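Local coordinates for protein choloylglycine hydrolase (Clostridium perfringens, PDB 2BJF) that hydrolyses the amide bond of glycine- and taurine-conjugated bile salts, releasing free bile acids, and also acts as a bile acid amine N-acyltransferase, at residues Asn125-Asp130 with Val156-Glu161; Asn164-Asn169 with Pro177-His182. All coordinates share one frame; numbering follows the deposited sequence. Where two conformers were deposited one is given.

Overall arrangement
Contacts 1 and 2 lie on the same side of the chain's centre, their own centres about 14 Å apart, and follow each other along the chain: contact 1 closes at Glu161 before contact 2 opens at Asn164. They meet through neighbouring antiparallel strands of one sheet, 153-158 and 163-167, where Glu157 O takes a probable hydrogen bond from Asn164 N. Contact 1 fastens strand 126-129 to strand 153-158; contact 2 packs the start of helix 179-186 against strand 163-167. Glu157, turned away from 125-130, reaches contact 2, where its OE1 probably accepts from Phe179 N. Together they join a two-stranded parallel sheet and helix 179-186 to neighbouring strands of one sheet of this Ntn-hydrolase fold.

Contact 1: residues Asn125-Asp130 with Val156-Glu161; sequences NANIVD and VEQTKE
The side-chain amide of Gln158, at the end of strand 153-158, grips the backbone of strand 126-129, joining two separate sheets of the Ntn-hydrolase fold. The strand axes approach to 8.4 Å and cross at -64°, so the link is made by a side chain and not by strand pairing. Gln158 CG lies anti to the backbone N (chi1 -171°) and the chain runs extended beyond it, carrying the amide to both polar groups of Ile128. Ile128 N donates to Gln158 OE1 at 2.8 Å, nearly straight at N-H (166°), the donor lying a little out of the carbonyl plane. Gln158 NE2 makes weak, bent bonds to Ile128 O at 2.9 Å and Asn127 OD1 at 3.2 Å, and also donates to Ser88 O. Three acceptors thus share two N-H, in keeping with the bent geometry; with the strong bond at OE1 they should orient the buried amide. Asn127 ND2 is held by Ser90 and Asn99. Ile128 CD1 just meets Val156 CG1 at 4.5 Å. Phe105 of helix 105-112 packs on both Ile128 and Val156, Leu163 of strand 163-167 touches Ile128 and Gln158, and strand 126-129 pairs in parallel with strand 98-101.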
ATOM      1  N   ASN A 125       9.819 -24.805 -32.034  1.00 14.32           N
ATOM      2  CA  ASN A 125      10.635 -24.272 -33.124  1.00 14.45           C
ATOM      3  C   ASN A 125      10.009 -23.039 -33.787  1.00 14.28           C
ATOM      4  O   ASN A 125      10.320 -22.711 -34.934  1.00 14.32           O
ATOM      5  CB  ASN A 125      10.913 -25.369 -34.159  1.00 14.60           C
ATOM      6  CG  ASN A 125      12.044 -25.010 -35.110  1.00 15.12           C
ATOM      7  OD1 ASN A 125      13.077 -24.475 -34.701  1.00 16.37           O
ATOM      8  ND2 ASN A 125      11.850 -25.303 -36.389  1.00 15.75           N
ATOM      9  N   ALA A 126       9.136 -22.349 -33.056  1.00 14.09           N
ATOM     10  CA  ALA A 126       8.438 -21.189 -33.604  1.00 13.97           C
ATOM     11  C   ALA A 126       9.175 -19.873 -33.357  1.00 13.91           C
ATOM     12  O   ALA A 126       9.983 -19.757 -32.430  1.00 13.89           O
ATOM     13  CB  ALA A 126       7.010 -21.118 -33.072  1.00 13.95           C
ATOM     14  N   ASN A 127       8.888 -18.894 -34.211  1.00 13.82           N
ATOM     15  CA  ASN A 127       9.416 -17.542 -34.091  1.00 13.90           C
ATOM     16  C   ASN A 127       8.364 -16.542 -34.550  1.00 14.00           C
ATOM     17  O   ASN A 127       7.752 -16.721 -35.603  1.00 13.86           O
ATOM     18  CB  ASN A 127      10.690 -17.377 -34.923  1.00 13.81           C
ATOM     19  CG  ASN A 127      11.198 -15.945 -34.938  1.00 13.77           C
ATOM     20  OD1 ASN A 127      11.673 -15.430 -33.925  1.00 13.57           O
ATOM     21  ND2 ASN A 127      11.099 -15.295 -36.092  1.00 13.50           N
ATOM     22  N   ILE A 128       8.155 -15.494 -33.761  1.00 14.14           N
ATOM     23  CA  ILE A 128       7.178 -14.468 -34.109  1.00 14.45           C
ATOM     24  C   ILE A 128       7.878 -13.287 -34.785  1.00 14.71           C
ATOM     25  O   ILE A 128       8.795 -12.687 -34.223  1.00 14.70           O
ATOM     26  CB  ILE A 128       6.328 -14.044 -32.886  1.00 14.44           C
ATOM     27  CG1 ILE A 128       5.616 -15.275 -32.308  1.00 14.57           C
ATOM     28  CG2 ILE A 128       5.307 -12.983 -33.282  1.00 14.57           C
ATOM     29  CD1 ILE A 128       5.004 -15.078 -30.938  1.00 14.91           C
ATOM     30  N   VAL A 129       7.436 -12.976 -36.002  1.00 15.02           N
ATOM     31  CA  VAL A 129       8.098 -11.988 -36.855  1.00 15.59           C
ATOM     32  C   VAL A 129       7.245 -10.730 -37.061  1.00 15.98           C
ATOM     33  O   VAL A 129       6.031 -10.816 -37.258  1.00 15.87           O
ATOM     34  CB  VAL A 129       8.540 -12.621 -38.218  1.00 15.62           C
ATOM     35  CG1 VAL A 129       7.362 -13.268 -38.947  1.00 16.00           C
ATOM     36  CG2 VAL A 129       9.238 -11.602 -39.102  1.00 15.63           C
ATOM     37  N   ASP A 130       7.893  -9.567 -37.011  1.00 16.53           N
ATOM     38  CA  ASP A 130       7.211  -8.278 -37.132  1.00 17.14           C
ATOM     39  C   ASP A 130       6.943  -7.902 -38.596  1.00 17.36           C
ATOM     40  O   ASP A 130       7.464  -6.904 -39.103  1.00 17.50           O
ATOM     41  CB  ASP A 130       8.017  -7.180 -36.418  1.00 17.31           C
ATOM     42  CG  ASP A 130       7.190  -5.935 -36.111  1.00 17.90           C
ATOM     43  OD1 ASP A 130       5.967  -5.925 -36.370  1.00 18.36           O
ATOM     44  OD2 ASP A 130       7.774  -4.957 -35.598  1.00 18.89           O
ATOM     45  N   VAL A 156       2.548 -17.323 -23.805  1.00 10.73           N
ATOM     46  CA  VAL A 156       3.546 -17.221 -24.870  1.00 11.05           C
ATOM     47  C   VAL A 156       4.103 -15.804 -24.939  1.00 11.26           C
ATOM     48  O   VAL A 156       3.366 -14.851 -25.196  1.00 11.20           O
ATOM     49  CB  VAL A 156       2.949 -17.616 -26.243  1.00 10.93           C
ATOM     50  CG1 VAL A 156       4.015 -17.556 -27.330  1.00 11.14           C
ATOM     51  CG2 VAL A 156       2.328 -19.006 -26.180  1.00 11.19           C
ATOM     52  N   GLU A 157       5.407 -15.674 -24.704  1.00 11.76           N
ATOM     53  CA  GLU A 157       6.073 -14.373 -24.719  1.00 12.25           C
ATOM     54  C   GLU A 157       7.392 -14.461 -25.472  1.00 13.02           C
ATOM     55  O   GLU A 157       8.260 -15.255 -25.113  1.00 12.96           O
ATOM     56  CB  GLU A 157       6.318 -13.870 -23.289  1.00 12.22           C
ATOM     57  CG  GLU A 157       5.039 -13.629 -22.493  1.00 11.75           C
ATOM     58  CD  GLU A 157       5.270 -13.147 -21.070  1.00 11.92           C
ATOM     59  OE1 GLU A 157       6.384 -13.324 -20.528  1.00 11.49           O
ATOM     60  OE2 GLU A 157       4.312 -12.596 -20.489  1.00 11.09           O
ATOM     61  N   GLN A 158       7.538 -13.659 -26.523  1.00 13.94           N
ATOM     62  CA  GLN A 158       8.813 -13.594 -27.227  1.00 14.92           C
ATOM     63  C   GLN A 158       9.630 -12.398 -26.767  1.00 15.69           C
ATOM     64  O   GLN A 158       9.192 -11.249 -26.876  1.00 15.66           O
ATOM     65  CB  GLN A 158       8.640 -13.580 -28.747  1.00 14.85           C
ATOM     66  CG  GLN A 158       9.968 -13.743 -29.488  1.00 15.28           C
ATOM     67  CD  GLN A 158       9.807 -14.155 -30.935  1.00 15.45           C
ATOM     68  OE1 GLN A 158       9.212 -15.190 -31.238  1.00 15.21           O
ATOM     69  NE2 GLN A 158      10.363 -13.355 -31.840  1.00 16.16           N
ATOM     70  N   THR A 159      10.817 -12.690 -26.247  1.00 16.77           N
ATOM     71  CA  THR A 159      11.754 -11.670 -25.793  1.00 17.91           C
ATOM     72  C   THR A 159      12.969 -11.647 -26.722  1.00 18.53           C
ATOM     73  O   THR A 159      13.017 -12.387 -27.709  1.00 18.65           O
ATOM     74  CB  THR A 159      12.208 -11.936 -24.341  1.00 17.88           C
ATOM     75  OG1 THR A 159      12.863 -13.208 -24.268  1.00 18.51           O
ATOM     76  CG2 THR A 159      11.016 -11.922 -23.388  1.00 18.11           C
ATOM     77  N   LYS A 160      13.946 -10.798 -26.404  1.00 19.42           N
ATOM     78  CA  LYS A 160      15.190 -10.710 -27.175  1.00 20.22           C
ATOM     79  C   LYS A 160      16.032 -11.985 -27.070  1.00 20.41           C
ATOM     80  O   LYS A 160      16.904 -12.236 -27.907  1.00 20.71           O
ATOM     81  CB  LYS A 160      16.008  -9.480 -26.756  1.00 20.24           C
ATOM     82  CG  LYS A 160      16.406  -9.439 -25.283  1.00 20.67           C
ATOM     83  CD  LYS A 160      17.131  -8.147 -24.939  1.00 20.83           C
ATOM     84  CE  LYS A 160      17.416  -8.056 -23.449  1.00 21.79           C
ATOM     85  NZ  LYS A 160      17.987  -6.733 -23.068  1.00 22.56           N
ATOM     86  N   GLU A 161      15.755 -12.783 -26.040  1.00 20.59           N
ATOM     87  CA  GLU A 161      16.459 -14.037 -25.797  1.00 20.75           C
ATOM     88  C   GLU A 161      15.876 -15.184 -26.626  1.00 20.35           C
ATOM     89  O   GLU A 161      16.595 -15.823 -27.397  1.00 20.51           O
ATOM     90  CB  GLU A 161      16.425 -14.378 -24.303  1.00 20.80           C
ATOM     91  CG  GLU A 161      17.282 -15.575 -23.899  1.00 21.40           C
ATOM     92  CD  GLU A 161      17.071 -16.002 -22.452  1.00 21.51           C
ATOM     93  OE1 GLU A 161      16.151 -15.475 -21.787  1.00 22.80           O
ATOM     94  OE2 GLU A 161      17.829 -16.875 -21.978  1.00 22.72           O
TER

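Contact 2: residues Asn164-Asn169 with Pro177-His182; sequences NVFDNN and PTFDWH
Strand 163-167 passes the first turn of helix 179-186 with Phe166 and Phe179 nearest in register, their CA atoms 7.6 Å apart. The CB of each is directed at the other segment, and the two side chains lie alongside one another, running in opposite senses. The rings meet obliquely, centroids 5.6 Å apart and planes at 46°. Within this pair the nearest atoms are Phe166 CB and Phe179 CD2, 3.6 Å apart. In return Phe179 CB stands over one face of the Phe166 ring in a CH-pi contact, 4.2 Å from its centroid. With CG of Phe179 anti to the backbone N (chi1 -174°), the ring extends along the strand from Phe166, past Asp167 O, to Asn168. There the Asn168 side chain stands roughly perpendicular to Phe179, and its OD1 comes to the edge of the Phe179 ring, near its plane, 3.4 Å from CZ. The Asn168 amide is buried yet satisfied: OD1 accepts from the backbone N of Ile170 and Gly171, and ND2 donates to Val172 O, which should hold the group in place against the ring. At the far end of the Phe166 ring, CZ lies 3.8 Å from OD1 of Asp180. That oxygen accepts a 2.7 Å hydrogen bond from Thr178 OG1, which meets it from above the carboxylate plane; Thr178 is at the N-cap position, but its side chain makes no capping bond. At the helix start, Glu157 of the adjacent strand 153-158 touches Phe166 and accepts a bond from Phe179 N. Phe229 of helix 225-243 packs on Phe179 and stacks with His182, while Trp181 stacks on Trp181 of the second subunit.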
ATOM      1  N   ASN A 164       9.463 -17.736 -25.257  0.50 15.73           N
ATOM      2  CA  ASN A 164       9.135 -18.414 -24.006  0.50 15.37           C
ATOM      3  C   ASN A 164       7.708 -18.949 -23.979  0.50 15.06           C
ATOM      4  O   ASN A 164       6.766 -18.252 -24.360  0.50 14.94           O
ATOM      5  CB  ASN A 164       9.361 -17.482 -22.810  0.50 15.45           C
ATOM      6  CG  ASN A 164      10.828 -17.158 -22.582  0.50 15.61           C
ATOM      7  OD1 ASN A 164      11.195 -15.994 -22.412  0.50 16.12           O
ATOM      8  ND2 ASN A 164      11.673 -18.184 -22.571  0.50 15.97           N
ATOM      9  N   VAL A 165       7.565 -20.194 -23.529  1.00 14.76           N
ATOM     10  CA  VAL A 165       6.254 -20.819 -23.345  1.00 14.31           C
ATOM     11  C   VAL A 165       6.158 -21.291 -21.894  1.00 14.01           C
ATOM     12  O   VAL A 165       6.784 -22.282 -21.512  1.00 14.05           O
ATOM     13  CB  VAL A 165       6.011 -22.001 -24.327  1.00 14.29           C
ATOM     14  CG1 VAL A 165       4.636 -22.624 -24.095  1.00 14.21           C
ATOM     15  CG2 VAL A 165       6.141 -21.545 -25.774  1.00 14.05           C
ATOM     16  N   PHE A 166       5.388 -20.559 -21.090  1.00 13.56           N
ATOM     17  CA  PHE A 166       5.246 -20.854 -19.665  1.00 13.28           C
ATOM     18  C   PHE A 166       3.999 -21.679 -19.384  1.00 13.11           C
ATOM     19  O   PHE A 166       2.943 -21.432 -19.967  1.00 12.98           O
ATOM     20  CB  PHE A 166       5.132 -19.563 -18.848  1.00 13.22           C
ATOM     21  CG  PHE A 166       6.287 -18.616 -19.009  1.00 13.28           C
ATOM     22  CD1 PHE A 166       7.460 -18.792 -18.278  1.00 13.78           C
ATOM     23  CD2 PHE A 166       6.187 -17.519 -19.860  1.00 13.42           C
ATOM     24  CE1 PHE A 166       8.525 -17.904 -18.412  1.00 13.57           C
ATOM     25  CE2 PHE A 166       7.245 -16.624 -19.998  1.00 13.44           C
ATOM     26  CZ  PHE A 166       8.417 -16.819 -19.275  1.00 13.45           C
ATOM     27  N   ASP A 167       4.120 -22.645 -18.477  1.00 12.99           N
ATOM     28  CA  ASP A 167       2.948 -23.278 -17.881  1.00 12.99           C
ATOM     29  C   ASP A 167       2.303 -22.275 -16.930  1.00 12.72           C
ATOM     30  O   ASP A 167       2.976 -21.725 -16.054  1.00 12.62           O
ATOM     31  CB  ASP A 167       3.335 -24.550 -17.119  1.00 13.29           C
ATOM     32  CG  ASP A 167       3.651 -25.718 -18.039  1.00 14.23           C
ATOM     33  OD1 ASP A 167       3.387 -25.630 -19.256  1.00 15.48           O
ATOM     34  OD2 ASP A 167       4.163 -26.739 -17.533  1.00 16.30           O
ATOM     35  N   ASN A 168       1.009 -22.029 -17.119  1.00 12.31           N
ATOM     36  CA  ASN A 168       0.280 -21.063 -16.299  1.00 12.21           C
ATOM     37  C   ASN A 168      -0.591 -21.750 -15.252  1.00 12.26           C
ATOM     38  O   ASN A 168      -1.709 -22.185 -15.543  1.00 12.31           O
ATOM     39  CB  ASN A 168      -0.560 -20.129 -17.182  1.00 11.96           C
ATOM     40  CG  ASN A 168      -1.175 -18.970 -16.402  1.00 11.64           C
ATOM     41  OD1 ASN A 168      -1.260 -18.998 -15.173  1.00 11.11           O
ATOM     42  ND2 ASN A 168      -1.608 -17.944 -17.122  1.00 11.21           N
ATOM     43  N   ASN A 169      -0.066 -21.836 -14.033  1.00 12.33           N
ATOM     44  CA  ASN A 169      -0.780 -22.449 -12.915  1.00 12.48           C
ATOM     45  C   ASN A 169      -1.524 -21.420 -12.060  1.00 12.31           C
ATOM     46  O   ASN A 169      -2.073 -21.754 -11.008  1.00 12.57           O
ATOM     47  CB  ASN A 169       0.188 -23.272 -12.057  1.00 12.70           C
ATOM     48  CG  ASN A 169       0.764 -24.466 -12.802  1.00 13.56           C
ATOM     49  OD1 ASN A 169       1.980 -24.666 -12.830  1.00 15.44           O
ATOM     50  ND2 ASN A 169      -0.107 -25.263 -13.414  1.00 14.30           N
ATOM     51  N   PRO A 177       5.402  -6.527 -16.634  1.00 11.30           N
ATOM     52  CA  PRO A 177       6.546  -7.275 -17.178  1.00 11.22           C
ATOM     53  C   PRO A 177       6.248  -8.725 -17.577  1.00 10.99           C
ATOM     54  O   PRO A 177       5.085  -9.112 -17.719  1.00 10.96           O
ATOM     55  CB  PRO A 177       7.571  -7.250 -16.028  1.00 11.43           C
ATOM     56  CG  PRO A 177       6.981  -6.430 -14.947  1.00 11.54           C
ATOM     57  CD  PRO A 177       5.517  -6.374 -15.174  1.00 11.38           C
ATOM     58  N   THR A 178       7.310  -9.509 -17.758  1.00 10.80           N
ATOM     59  CA  THR A 178       7.204 -10.904 -18.192  1.00 10.51           C
ATOM     60  C   THR A 178       6.452 -11.768 -17.178  1.00 10.40           C
ATOM     61  O   THR A 178       6.322 -11.399 -16.005  1.00 10.26           O
ATOM     62  CB  THR A 178       8.595 -11.517 -18.463  1.00 10.57           C
ATOM     63  OG1 THR A 178       9.378 -11.479 -17.263  1.00 10.38           O
ATOM     64  CG2 THR A 178       9.317 -10.753 -19.571  1.00 10.56           C
ATOM     65  N   PHE A 179       5.962 -12.918 -17.638  1.00 10.16           N
ATOM     66  CA  PHE A 179       5.117 -13.787 -16.816  1.00 10.12           C
ATOM     67  C   PHE A 179       5.819 -14.272 -15.546  1.00 10.14           C
ATOM     68  O   PHE A 179       5.218 -14.291 -14.469  1.00  9.93           O
ATOM     69  CB  PHE A 179       4.591 -14.972 -17.636  1.00 10.11           C
ATOM     70  CG  PHE A 179       3.602 -15.833 -16.895  1.00 10.02           C
ATOM     71  CD1 PHE A 179       2.340 -15.342 -16.564  1.00 10.37           C
ATOM     72  CD2 PHE A 179       3.931 -17.133 -16.529  1.00 10.12           C
ATOM     73  CE1 PHE A 179       1.424 -16.136 -15.878  1.00 10.12           C
ATOM     74  CE2 PHE A 179       3.022 -17.936 -15.847  1.00 10.24           C
ATOM     75  CZ  PHE A 179       1.768 -17.435 -15.517  1.00 10.22           C
ATOM     76  N   ASP A 180       7.091 -14.643 -15.677  1.00 10.14           N
ATOM     77  CA  ASP A 180       7.881 -15.096 -14.533  1.00 10.28           C
ATOM     78  C   ASP A 180       8.045 -14.009 -13.469  1.00 10.17           C
ATOM     79  O   ASP A 180       8.147 -14.318 -12.279  1.00 10.41           O
ATOM     80  CB  ASP A 180       9.246 -15.638 -14.979  1.00 10.43           C
ATOM     81  CG  ASP A 180      10.053 -14.625 -15.770  1.00 10.81           C
ATOM     82  OD1 ASP A 180       9.561 -14.147 -16.809  1.00 11.19           O
ATOM     83  OD2 ASP A 180      11.190 -14.318 -15.356  1.00 12.26           O
ATOM     84  N   TRP A 181       8.058 -12.746 -13.899  1.00  9.94           N
ATOM     85  CA  TRP A 181       8.122 -11.617 -12.966  1.00  9.76           C
ATOM     86  C   TRP A 181       6.866 -11.556 -12.096  1.00  9.72           C
ATOM     87  O   TRP A 181       6.956 -11.393 -10.878  1.00  9.57           O
ATOM     88  CB  TRP A 181       8.334 -10.284 -13.703  1.00  9.67           C
ATOM     89  CG  TRP A 181       8.574  -9.127 -12.767  1.00  9.37           C
ATOM     90  CD1 TRP A 181       9.782  -8.601 -12.408  1.00  9.19           C
ATOM     91  CD2 TRP A 181       7.580  -8.371 -12.058  1.00  9.19           C
ATOM     92  NE1 TRP A 181       9.603  -7.568 -11.518  1.00  9.01           N
ATOM     93  CE2 TRP A 181       8.263  -7.402 -11.290  1.00  9.21           C
ATOM     94  CE3 TRP A 181       6.178  -8.416 -12.003  1.00  9.16           C
ATOM     95  CZ2 TRP A 181       7.594  -6.486 -10.471  1.00  9.30           C
ATOM     96  CZ3 TRP A 181       5.512  -7.503 -11.190  1.00  9.37           C
ATOM     97  CH2 TRP A 181       6.221  -6.551 -10.435  1.00  9.25           C
ATOM     98  N   HIS A 182       5.701 -11.685 -12.730  1.00  9.67           N
ATOM     99  CA  HIS A 182       4.424 -11.639 -12.016  1.00  9.75           C
ATOM    100  C   HIS A 182       4.282 -12.807 -11.045  1.00  9.87           C
ATOM    101  O   HIS A 182       3.815 -12.628  -9.920  1.00  9.96           O
ATOM    102  CB  HIS A 182       3.249 -11.621 -12.998  1.00  9.71           C
ATOM    103  CG  HIS A 182       3.135 -10.353 -13.784  1.00  9.35           C
ATOM    104  ND1 HIS A 182       2.610  -9.193 -13.255  1.00  9.78           N
ATOM    105  CD2 HIS A 182       3.473 -10.064 -15.063  1.00  9.23           C
ATOM    106  CE1 HIS A 182       2.630  -8.245 -14.175  1.00  9.57           C
ATOM    107  NE2 HIS A 182       3.147  -8.747 -15.282  1.00  9.00           N
TER